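Side-chain contacts in uncharacterized protein (Peptoclostridium difficile 630, PDB 4YCS), which probably serves as the PnrA-like substrate-binding lipoprotein of an ABC transporter: residues M12-E17 against A23-A28; L30-A35 against I41-V46; V46-D49 against T53-N56; M82-Y87 against P103-S108. All coordinates share one frame; numbering follows the deposited sequence.

Contact 1. Residues M12-E17 against A23-A28; sequences MILDIE and AMNNSA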
loop_
_atom_site.group_PDB
_atom_site.type_symbol
_atom_site.label_atom_id
_atom_site.label_comp_id
_atom_site.label_asym_id
_atom_site.label_seq_id
_atom_site.Cartn_x
_atom_site.Cartn_y
_atom_site.Cartn_z
HETATM N N MSE A 12 5.082 -1.327 -1.948
HETATM C CA MSE A 12 4.642 -0.312 -1.020
HETATM C C MSE A 12 5.149 1.035 -1.484
HETATM O O MSE A 12 6.330 1.176 -1.774
HETATM C CB MSE A 12 5.163 -0.634 0.393
HETATM C CG MSE A 12 4.693 0.349 1.438
HETATM SE SE MSE A 12 5.152 -0.254 3.264
HETATM C CE MSE A 12 3.637 -1.432 3.665
ATOM N N ILE A 13 4.249 2.002 -1.589
ATOM C CA ILE A 13 4.587 3.388 -1.988
ATOM C C ILE A 13 4.348 4.302 -0.746
ATOM O O ILE A 13 3.299 4.259 -0.120
ATOM C CB ILE A 13 3.852 3.849 -3.273
ATOM C CG1 ILE A 13 4.220 5.289 -3.627
ATOM C CG2 ILE A 13 2.351 3.746 -3.143
ATOM C CD1 ILE A 13 3.862 5.673 -5.041
ATOM N N LEU A 14 5.360 5.077 -0.392
ATOM C CA LEU A 14 5.325 5.954 0.792
ATOM C C LEU A 14 5.545 7.442 0.488
ATOM O O LEU A 14 6.292 7.809 -0.396
ATOM C CB LEU A 14 6.386 5.514 1.785
ATOM C CG LEU A 14 6.295 4.033 2.135
ATOM C CD1 LEU A 14 7.396 3.284 1.412
ATOM C CD2 LEU A 14 6.377 3.802 3.628
ATOM N N ASP A 15 4.833 8.272 1.240
ATOM C CA ASP A 15 4.931 9.731 1.172
ATOM C C ASP A 15 6.002 10.119 2.186
ATOM O O ASP A 15 5.825 9.911 3.386
ATOM C CB ASP A 15 3.577 10.298 1.562
ATOM C CG ASP A 15 3.534 11.839 1.595
ATOM O OD1 ASP A 15 4.541 12.495 1.222
ATOM O OD2 ASP A 15 2.444 12.361 1.966
ATOM N N ILE A 16 7.130 10.635 1.701
ATOM C CA ILE A 16 8.255 11.009 2.582
ATOM C C ILE A 16 8.527 12.524 2.687
ATOM O O ILE A 16 9.611 12.917 3.090
ATOM C CB ILE A 16 9.563 10.283 2.204
ATOM C CG1 ILE A 16 10.034 10.626 0.775
ATOM C CG2 ILE A 16 9.374 8.798 2.449
ATOM C CD1 ILE A 16 11.462 10.188 0.481
ATOM N N GLU A 17 7.552 13.362 2.330
ATOM C CA GLU A 17 7.684 14.814 2.534
ATOM C C GLU A 17 7.556 15.159 4.019
ATOM O O GLU A 17 6.575 14.799 4.677
ATOM C CB GLU A 17 6.642 15.593 1.738
ATOM C CG GLU A 17 6.828 17.108 1.830
ATOM C CD GLU A 17 6.063 17.875 0.769
ATOM O OE1 GLU A 17 4.889 17.556 0.535
ATOM O OE2 GLU A 17 6.635 18.808 0.175
ATOM N N ALA A 23 7.070 7.859 11.661
ATOM C CA ALA A 23 6.671 6.756 12.531
ATOM C C ALA A 23 5.769 5.756 11.811
ATOM O O ALA A 23 5.999 4.538 11.855
ATOM C CB ALA A 23 5.990 7.269 13.798
HETATM N N MSE A 24 4.728 6.272 11.171
HETATM C CA MSE A 24 3.792 5.432 10.414
HETATM C C MSE A 24 4.471 4.686 9.282
HETATM O O MSE A 24 4.143 3.541 9.000
HETATM C CB MSE A 24 2.755 6.358 9.778
HETATM C CG MSE A 24 1.601 5.511 9.285
HETATM SE SE MSE A 24 0.136 6.665 8.668
HETATM C CE MSE A 24 1.015 7.541 7.163
ATOM N N ASN A 25 5.394 5.363 8.610
ATOM C CA ASN A 25 6.184 4.792 7.536
ATOM C C ASN A 25 7.000 3.626 8.023
ATOM O O ASN A 25 6.982 2.548 7.404
ATOM C CB ASN A 25 7.052 5.855 6.850
ATOM C CG ASN A 25 6.248 6.736 5.921
ATOM O OD1 ASN A 25 5.047 6.565 5.801
ATOM N ND2 ASN A 25 6.910 7.678 5.253
ATOM N N ASN A 26 7.675 3.808 9.154
ATOM C CA ASN A 26 8.467 2.722 9.721
ATOM C C ASN A 26 7.648 1.528 10.131
ATOM O O ASN A 26 8.054 0.381 9.902
ATOM C CB ASN A 26 9.368 3.219 10.844
ATOM C CG ASN A 26 10.574 3.924 10.294
ATOM O OD1 ASN A 26 11.588 3.298 10.060
ATOM N ND2 ASN A 26 10.440 5.197 9.985
ATOM N N SER A 27 6.473 1.780 10.675
ATOM C CA SER A 27 5.572 0.706 11.072
ATOM C C SER A 27 5.069 -0.062 9.849
ATOM O O SER A 27 4.918 -1.281 9.905
ATOM C CB SER A 27 4.359 1.232 11.876
ATOM O OG SER A 27 4.741 1.698 13.141
ATOM N N ALA A 28 4.743 0.658 8.776
ATOM C CA ALA A 28 4.283 0.026 7.559
ATOM C C ALA A 28 5.380 -0.903 6.992
ATOM O O ALA A 28 5.133 -2.082 6.694
ATOM C CB ALA A 28 3.866 1.076 6.550
#

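Contact 2. Residues L30-A35 against I41-V46; sequences LALNNA and IDTNKV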
loop_
_atom_site.group_PDB
_atom_site.type_symbol
_atom_site.label_atom_id
_atom_site.label_comp_id
_atom_site.label_asym_id
_atom_site.label_seq_id
_atom_site.Cartn_x
_atom_site.Cartn_y
_atom_site.Cartn_z
ATOM N N LEU A 30 7.864 -2.293 8.618
ATOM C CA LEU A 30 8.113 -3.409 9.504
ATOM C C LEU A 30 7.066 -4.479 9.269
ATOM O O LEU A 30 7.380 -5.684 9.232
ATOM C CB LEU A 30 8.017 -2.959 10.957
ATOM C CG LEU A 30 8.102 -4.047 12.045
ATOM C CD1 LEU A 30 9.463 -4.767 12.032
ATOM C CD2 LEU A 30 7.792 -3.486 13.452
ATOM N N ALA A 31 5.813 -4.044 9.132
ATOM C CA ALA A 31 4.706 -4.957 8.855
ATOM C C ALA A 31 4.948 -5.796 7.579
ATOM O O ALA A 31 4.657 -7.001 7.543
ATOM C CB ALA A 31 3.437 -4.168 8.730
ATOM N N LEU A 32 5.495 -5.129 6.560
ATOM C CA LEU A 32 5.753 -5.745 5.258
ATOM C C LEU A 32 6.889 -6.747 5.394
ATOM O O LEU A 32 6.752 -7.917 5.010
ATOM C CB LEU A 32 6.080 -4.686 4.212
ATOM C CG LEU A 32 6.300 -5.167 2.759
ATOM C CD1 LEU A 32 5.075 -5.889 2.245
ATOM C CD2 LEU A 32 6.629 -4.005 1.827
ATOM N N ASN A 33 7.960 -6.315 6.019
ATOM C CA ASN A 33 9.044 -7.218 6.361
ATOM C C ASN A 33 8.638 -8.444 7.193
ATOM O O ASN A 33 9.120 -9.548 6.944
ATOM C CB ASN A 33 10.172 -6.466 7.024
ATOM C CG ASN A 33 11.515 -7.064 6.683
ATOM O OD1 ASN A 33 12.075 -7.817 7.471
ATOM N ND2 ASN A 33 12.017 -6.776 5.470
ATOM N N ASN A 34 7.729 -8.257 8.147
ATOM C CA ASN A 34 7.215 -9.353 8.973
ATOM C C ASN A 34 6.362 -10.335 8.163
ATOM O O ASN A 34 6.440 -11.552 8.336
ATOM C CB ASN A 34 6.355 -8.804 10.137
ATOM C CG ASN A 34 7.185 -8.194 11.281
ATOM O OD1 ASN A 34 8.299 -8.595 11.543
ATOM N ND2 ASN A 34 6.597 -7.227 11.987
ATOM N N ALA A 35 5.531 -9.800 7.289
ATOM C CA ALA A 35 4.744 -10.637 6.401
ATOM C C ALA A 35 5.655 -11.505 5.532
ATOM O O ALA A 35 5.396 -12.686 5.371
ATOM C CB ALA A 35 3.833 -9.786 5.546
ATOM N N ILE A 41 7.042 -14.174 -0.406
ATOM C CA ILE A 41 6.731 -13.005 -1.161
ATOM C C ILE A 41 7.958 -12.169 -1.457
ATOM O O ILE A 41 8.872 -12.050 -0.620
ATOM C CB ILE A 41 5.608 -12.116 -0.527
ATOM C CG1 ILE A 41 5.983 -11.628 0.845
ATOM C CG2 ILE A 41 4.299 -12.870 -0.476
ATOM C CD1 ILE A 41 5.179 -10.412 1.297
ATOM N N ASP A 42 7.966 -11.600 -2.658
ATOM C CA ASP A 42 8.915 -10.557 -3.030
ATOM C C ASP A 42 8.400 -9.208 -2.570
ATOM O O ASP A 42 7.197 -9.004 -2.640
ATOM C CB ASP A 42 9.081 -10.518 -4.549
ATOM C CG ASP A 42 9.891 -11.716 -5.072
ATOM O OD1 ASP A 42 10.259 -12.568 -4.239
ATOM O OD2 ASP A 42 10.160 -11.769 -6.308
ATOM N N THR A 43 9.272 -8.271 -2.210
ATOM C CA THR A 43 8.819 -6.920 -1.874
ATOM C C THR A 43 9.579 -5.862 -2.633
ATOM O O THR A 43 10.719 -6.090 -3.096
ATOM C CB THR A 43 8.945 -6.641 -0.333
ATOM O OG1 THR A 43 10.307 -6.663 0.064
ATOM C CG2 THR A 43 8.158 -7.718 0.442
ATOM N N ASN A 44 8.947 -4.693 -2.719
ATOM C CA ASN A 44 9.493 -3.545 -3.373
ATOM C C ASN A 44 8.939 -2.303 -2.659
ATOM O O ASN A 44 7.813 -2.343 -2.118
ATOM C CB ASN A 44 9.057 -3.633 -4.850
ATOM C CG ASN A 44 9.362 -2.394 -5.658
ATOM O OD1 ASN A 44 8.475 -1.538 -5.897
ATOM N ND2 ASN A 44 10.592 -2.302 -6.134
ATOM N N LYS A 45 9.703 -1.235 -2.608
ATOM C CA LYS A 45 9.185 0.034 -2.122
ATOM C C LYS A 45 9.512 1.187 -3.033
ATOM O O LYS A 45 10.532 1.181 -3.708
ATOM C CB LYS A 45 9.689 0.322 -0.721
ATOM C CG LYS A 45 11.089 0.920 -0.658
ATOM C CD LYS A 45 11.282 1.618 0.687
ATOM C CE LYS A 45 12.746 1.738 1.050
ATOM N NZ LYS A 45 12.859 2.126 2.474
ATOM N N VAL A 46 8.613 2.156 -3.069
ATOM C CA VAL A 46 8.786 3.409 -3.779
ATOM C C VAL A 46 8.557 4.532 -2.767
ATOM O O VAL A 46 7.621 4.450 -1.982
ATOM C CB VAL A 46 7.790 3.510 -4.963
ATOM C CG1 VAL A 46 7.889 4.849 -5.704
ATOM C CG2 VAL A 46 8.068 2.372 -5.917
#

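Contact 3. Residues V46-D49 against T53-N56; sequences VESD and TFSN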
loop_
_atom_site.group_PDB
_atom_site.type_symbol
_atom_site.label_atom_id
_atom_site.label_comp_id
_atom_site.label_asym_id
_atom_site.label_seq_id
_atom_site.Cartn_x
_atom_site.Cartn_y
_atom_site.Cartn_z
ATOM N N VAL A 46 8.613 2.156 -3.069
ATOM C CA VAL A 46 8.786 3.409 -3.779
ATOM C C VAL A 46 8.557 4.532 -2.767
ATOM O O VAL A 46 7.621 4.450 -1.982
ATOM C CB VAL A 46 7.790 3.510 -4.963
ATOM C CG1 VAL A 46 7.889 4.849 -5.704
ATOM C CG2 VAL A 46 8.068 2.372 -5.917
ATOM N N GLU A 47 9.454 5.516 -2.746
ATOM C CA GLU A 47 9.346 6.685 -1.851
ATOM C C GLU A 47 9.305 7.988 -2.654
ATOM O O GLU A 47 10.046 8.159 -3.612
ATOM C CB GLU A 47 10.527 6.719 -0.914
ATOM C CG GLU A 47 10.490 5.629 0.128
ATOM C CD GLU A 47 11.805 5.510 0.859
ATOM O OE1 GLU A 47 12.759 4.977 0.263
ATOM O OE2 GLU A 47 11.885 5.941 2.022
ATOM N N SER A 48 8.432 8.906 -2.277
ATOM C CA SER A 48 8.337 10.192 -2.994
ATOM C C SER A 48 7.872 11.335 -2.083
ATOM O O SER A 48 6.930 11.167 -1.318
ATOM C CB SER A 48 7.380 10.047 -4.186
ATOM O OG SER A 48 7.153 11.296 -4.826
ATOM N N ASP A 49 8.531 12.493 -2.182
ATOM C CA ASP A 49 8.050 13.714 -1.519
ATOM C C ASP A 49 7.181 14.592 -2.442
ATOM O O ASP A 49 6.563 15.549 -1.970
ATOM C CB ASP A 49 9.217 14.527 -0.895
ATOM C CG ASP A 49 10.354 14.813 -1.881
ATOM O OD1 ASP A 49 10.131 14.764 -3.107
ATOM O OD2 ASP A 49 11.480 15.088 -1.417
ATOM N N THR A 53 3.461 13.413 -8.678
ATOM C CA THR A 53 3.860 12.237 -9.450
ATOM C C THR A 53 3.229 10.928 -8.917
ATOM O O THR A 53 3.481 9.857 -9.474
ATOM C CB THR A 53 5.395 12.075 -9.440
ATOM O OG1 THR A 53 5.834 11.706 -8.122
ATOM C CG2 THR A 53 6.087 13.386 -9.883
ATOM N N PHE A 54 2.439 11.039 -7.842
ATOM C CA PHE A 54 1.830 9.904 -7.157
ATOM C C PHE A 54 0.994 9.032 -8.102
ATOM O O PHE A 54 1.187 7.840 -8.118
ATOM C CB PHE A 54 0.983 10.340 -5.944
ATOM C CG PHE A 54 1.789 10.797 -4.718
ATOM C CD1 PHE A 54 3.168 10.741 -4.672
ATOM C CD2 PHE A 54 1.122 11.248 -3.593
ATOM C CE1 PHE A 54 3.862 11.157 -3.547
ATOM C CE2 PHE A 54 1.812 11.661 -2.470
ATOM C CZ PHE A 54 3.184 11.624 -2.452
ATOM N N SER A 55 0.101 9.624 -8.897
ATOM C CA SER A 55 -0.755 8.847 -9.779
ATOM C C SER A 55 0.078 8.125 -10.872
ATOM O O SER A 55 -0.153 6.943 -11.166
ATOM C CB SER A 55 -1.856 9.714 -10.391
ATOM O OG SER A 55 -1.300 10.523 -11.398
ATOM N N ASN A 56 1.091 8.801 -11.402
ATOM C CA ASN A 56 1.956 8.171 -12.385
ATOM C C ASN A 56 2.689 6.944 -11.795
ATOM O O ASN A 56 2.816 5.898 -12.426
ATOM C CB ASN A 56 2.985 9.155 -12.926
ATOM C CG ASN A 56 3.845 8.548 -14.008
ATOM O OD1 ASN A 56 3.355 8.189 -15.071
ATOM N ND2 ASN A 56 5.134 8.414 -13.733
#

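Contact 4. Residues M82-Y87 against P103-S108; sequences MVAKKY and PSNITS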
loop_
_atom_site.group_PDB
_atom_site.type_symbol
_atom_site.label_atom_id
_atom_site.label_comp_id
_atom_site.label_asym_id
_atom_site.label_seq_id
_atom_site.Cartn_x
_atom_site.Cartn_y
_atom_site.Cartn_z
HETATM N N MSE A 82 -8.252 7.302 -8.443
HETATM C CA MSE A 82 -8.145 7.507 -9.898
HETATM C C MSE A 82 -7.540 6.317 -10.633
HETATM O O MSE A 82 -8.055 5.897 -11.676
HETATM C CB MSE A 82 -7.267 8.744 -10.139
HETATM C CG MSE A 82 -7.235 9.215 -11.600
HETATM SE SE MSE A 82 -5.788 10.552 -11.903
HETATM C CE MSE A 82 -4.725 9.439 -13.151
ATOM N N VAL A 83 -6.424 5.779 -10.123
ATOM C CA VAL A 83 -5.724 4.718 -10.827
ATOM C C VAL A 83 -6.431 3.360 -10.629
ATOM O O VAL A 83 -6.482 2.537 -11.511
ATOM C CB VAL A 83 -4.257 4.674 -10.398
ATOM C CG1 VAL A 83 -3.537 3.485 -11.036
ATOM C CG2 VAL A 83 -3.557 5.975 -10.766
ATOM N N ALA A 84 -6.976 3.139 -9.454
ATOM C CA ALA A 84 -7.685 1.920 -9.177
ATOM C C ALA A 84 -8.883 1.667 -10.096
ATOM O O ALA A 84 -9.239 0.506 -10.336
ATOM C CB ALA A 84 -8.136 1.913 -7.727
ATOM N N LYS A 85 -9.530 2.741 -10.551
ATOM C CA LYS A 85 -10.590 2.644 -11.557
ATOM C C LYS A 85 -10.081 2.065 -12.869
ATOM O O LYS A 85 -10.866 1.409 -13.575
ATOM C CB LYS A 85 -11.173 4.031 -11.862
ATOM C CG LYS A 85 -12.022 4.629 -10.758
ATOM C CD LYS A 85 -12.720 5.888 -11.295
ATOM C CE LYS A 85 -13.154 6.836 -10.186
ATOM N NZ LYS A 85 -14.462 6.413 -9.616
ATOM N N LYS A 86 -8.793 2.300 -13.199
ATOM C CA LYS A 86 -8.236 1.897 -14.507
ATOM C C LYS A 86 -7.723 0.444 -14.482
ATOM O O LYS A 86 -7.416 -0.139 -15.538
ATOM C CB LYS A 86 -7.096 2.843 -14.941
ATOM C CG LYS A 86 -7.460 4.320 -15.054
ATOM C CD LYS A 86 -6.326 5.179 -15.644
ATOM C CE LYS A 86 -5.106 5.267 -14.728
ATOM N NZ LYS A 86 -4.175 6.427 -14.953
ATOM N N TYR A 87 -7.626 -0.151 -13.284
ATOM C CA TYR A 87 -7.116 -1.509 -13.148
ATOM C C TYR A 87 -7.998 -2.300 -12.179
ATOM O O TYR A 87 -7.608 -2.508 -11.015
ATOM C CB TYR A 87 -5.626 -1.470 -12.690
ATOM C CG TYR A 87 -4.725 -0.754 -13.628
ATOM C CD1 TYR A 87 -4.217 -1.383 -14.731
ATOM C CD2 TYR A 87 -4.440 0.596 -13.468
ATOM C CE1 TYR A 87 -3.430 -0.709 -15.659
ATOM C CE2 TYR A 87 -3.607 1.285 -14.363
ATOM C CZ TYR A 87 -3.116 0.611 -15.466
ATOM O OH TYR A 87 -2.292 1.213 -16.358
ATOM N N PRO A 103 -13.931 1.988 -2.788
ATOM C CA PRO A 103 -13.764 1.231 -4.035
ATOM C C PRO A 103 -13.550 -0.273 -3.789
ATOM O O PRO A 103 -12.919 -0.669 -2.808
ATOM C CB PRO A 103 -12.555 1.898 -4.699
ATOM C CG PRO A 103 -12.435 3.233 -4.032
ATOM C CD PRO A 103 -12.908 3.029 -2.633
ATOM N N SER A 104 -14.119 -1.096 -4.653
ATOM C CA SER A 104 -14.156 -2.537 -4.450
ATOM C C SER A 104 -12.745 -3.182 -4.410
ATOM O O SER A 104 -12.587 -4.265 -3.836
ATOM C CB SER A 104 -14.999 -3.201 -5.553
ATOM O OG SER A 104 -14.477 -2.911 -6.833
ATOM N N ASN A 105 -11.754 -2.540 -5.038
ATOM C CA ASN A 105 -10.380 -3.084 -5.072
ATOM C C ASN A 105 -9.425 -2.372 -4.106
ATOM O O ASN A 105 -8.201 -2.525 -4.220
ATOM C CB ASN A 105 -9.811 -3.129 -6.520
ATOM C CG ASN A 105 -9.751 -1.777 -7.192
ATOM O OD1 ASN A 105 -10.263 -0.782 -6.700
ATOM N ND2 ASN A 105 -9.120 -1.742 -8.326
ATOM N N ILE A 106 -9.969 -1.587 -3.172
ATOM C CA ILE A 106 -9.133 -0.870 -2.220
ATOM C C ILE A 106 -9.548 -1.194 -0.802
ATOM O O ILE A 106 -10.681 -0.945 -0.415
ATOM C CB ILE A 106 -9.129 0.663 -2.419
ATOM C CG1 ILE A 106 -8.666 1.039 -3.826
ATOM C CG2 ILE A 106 -8.257 1.312 -1.373
ATOM C CD1 ILE A 106 -8.538 2.542 -4.098
ATOM N N THR A 107 -8.605 -1.731 -0.020
ATOM C CA THR A 107 -8.817 -2.027 1.410
ATOM C C THR A 107 -8.162 -0.937 2.200
ATOM O O THR A 107 -6.995 -0.610 1.967
ATOM C CB THR A 107 -8.183 -3.370 1.811
ATOM O OG1 THR A 107 -8.722 -4.402 1.000
ATOM C CG2 THR A 107 -8.460 -3.705 3.253
ATOM N N SER A 108 -8.909 -0.369 3.147
ATOM C CA SER A 108 -8.427 0.668 4.002
ATOM C C SER A 108 -7.922 0.062 5.315
ATOM O O SER A 108 -8.513 -0.841 5.847
ATOM C CB SER A 108 -9.554 1.682 4.308
ATOM O OG SER A 108 -9.757 2.600 3.252
#

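Contact 1. Residues M12-E17 against A23-A28
Strand residues Met12-Asp15 and helix residues Ala23-Ala28 run nearly antiparallel, at 169°, with their axes 9.4 Å apart at closest approach. They are the first strand and the helix of a beta-alpha-beta unit, in which the helix packs along one face of the parallel sheet. Met12 and Leu14 both point at the helix from that face. Ile13 points to the other face, where it meets Ser57 and Phe76. Met12 is a selenomethionine with CG anti to its backbone N. Its chain is extended as far as the selenium and bends there, which lays the end along the last turn of the segment. SE of Met12 lies 3.8 Å from Ala28 CB, and its CE comes within 3.4 Å of Ala28 O. The Leu14 and Asn25 side chains pass alongside, each heading for the other's backbone. Leu14 CD2 sits 3.7 Å from Asn25 CG, so the methyl meets the amide carbon. Asp15 turns its carboxylate elsewhere, to a salt bridge with Arg75. Its backbone carbonyl serves the helix instead. Asn25 ND2 donates to Asp15 O over 3.1 Å, with a fairly straight N-H angle of 164°. The oxygen lies in the amide plane of Asn25, but the donor stands above the carbonyl plane, 48° out of it. Ile16 lies roughly perpendicular to the Asn25 side chain, with its CG2 3.9 Å from Asn25 ND2.

Contact 2. Residues L30-A35 against I41-V46
Leu32 and Ala35, which touch the strand, belong to a helical turn whose shortest backbone bond runs from Asn34 N to Leu30 O, 2.8 Å long. The next bond, Ala35 N to Ala31 O, is 2.9 Å. The contact itself is apolar. Helix residues 30-35 run nearly antiparallel to strand residues 41-46, with 160° between their N-to-C directions and 9.5 Å between the axes at closest approach. Leu32 carries most of the helix side. Its CG is anti to the backbone N (chi1 -177°), and the branched end projects to the strand. It meets Thr43 tip to tip. Thr43 CG2 lies 3.9 Å from Leu32 CG and 4.0 Å from Leu32 CD1, while Leu32 CD2 faces Thr43 CB at 4.1 Å. Thr43 thus offers its methyl group, which stands anti to its own carbonyl carbon. Farther along the helix, Ile41 CD1 comes to 4.4 Å from Ala35 C. Helix 118-127 also packs here, with Ile123 on Ala35 and Met127 on Ile41. Leu32 also reaches Val10 and Met12 of the neighbouring strand 8-15. A polar link lies just beyond, where Gln36 donates to Ile41 O. Thr43 and Ile41 both face the helix, as alternate residues of a strand do. This is the second half of the beta-alpha-beta unit, and its chemistry implies that methyl and methine groups, rather than direct polar bonds, join these two segments.

Contact 3. Residues V46-D49 against T53-N56
Ser48 puts its hydroxyl at the edge of the Phe54 ring, near the ring plane. Its OG is anti to the backbone N, which carries the oxygen out from the end of strand 41-48 to the start of helix 54-62. Ser48 OG lies 3.5 Å from Phe54 CE1, and Ser48 CB lies 3.7 Å from the same ring carbon. Phe54 reaches back with CG beside its own backbone N and anti to its carbonyl carbon (chi1 -74°). Its second torsion is close to zero (-4°), which brings the backbone N close to the ring plane and turns the edge to the strand. Ser48 O also lies in that plane, 3.9 Å from Phe54 CZ. Phe76 meets the ring as well, with the two ring planes inclined at about 30°. Thr53 holds OG1 between its backbone N and carbonyl carbon, and this oxygen faces Ser48 OG at 3.6 Å. Both hydroxyls have their polar partners in the connecting loop, at Asp50. The backbone N-H of Asp50 bonds to Ser48 OG, and Thr53 OG1 donates to Asp50 O. One residue of the loop is therefore gripped from both ends. The whole is a short strand-to-helix connection at the C-terminal end of a strand in the parallel sheet of an alpha/beta fold, consistent with the periplasmic-binding-protein fold of the family.

Contact 4. Residues M82-Y87 against P103-S108
Asn105 reaches Ala84 by both its amide nitrogen and its amide oxygen. The polar part is one clear hydrogen bond. Asn105 ND2 donates to Ala84 O over 3.0 Å, with an N-H angle of 160°. The carbonyl oxygen stays close to the amide plane of Asn105. The donor is tilted 29° from the carbonyl plane of Ala84. Tyr87 O is 3.2 Å from Asn105 ND2, and Gln90 O takes a weak bond from the same nitrogen. ND2 thus sits among carbonyl oxygens on the way from helix 77-84 to strand 91-95. CG of Asn105 stands between its backbone N and its carbonyl carbon (chi1 59°), and this throws the amide toward the helix. The amide oxygen lies beside a methyl, with Asn105 OD1 3.6 Å from Ala84 CB.

The apolar part centres on that methyl, which is buried. Ala84 CB has Ile106 CD1 at 3.7 Å. Ile106 CG1 lies anti to the carbonyl carbon, and the extended CG1-CD1 arm carries CD1 to Ala84. Phe92 touches both Ala84 and Asn105, adding an aromatic neighbour.

The remaining bond is within the backbone. Pro103 to Ile106 form a type I beta turn, closed by Ile106 N to Pro103 O at 3.1 Å, and Asn105 occupies its third position. The turn leads directly into strand 106-109, one of the two edge strands within this chain. That strand pairs with strand 91-95, whose Ile94 packs on Ile106. Elsewhere on helix 77-84, Val83 packs on Ile58 and Cys62 of helix 54-62.

Overall arrangement
From the N terminus, contact 1 closes the short loop between strand 8-15 and helix 22-38. Contact 2 closes the turn from that helix into strand 41-48, completing the beta-alpha-beta unit. Contact 3 follows on the same strand and closes the loop into helix 54-62. Contact 4 spans a longer interval, bringing helix 77-84 to strand 106-109 around strand 91-95. The contacts follow one another along the chain, contacts 2 and 3 overlapping at Val46, and none nests in another. Contacts 1 and 2 join through neighbouring strands, where Met12 and Leu14 pair with Val46. Contact 4 lies across the chain's centre from both, but touches contact 3 where Ser55 packs on Met82 and Val83.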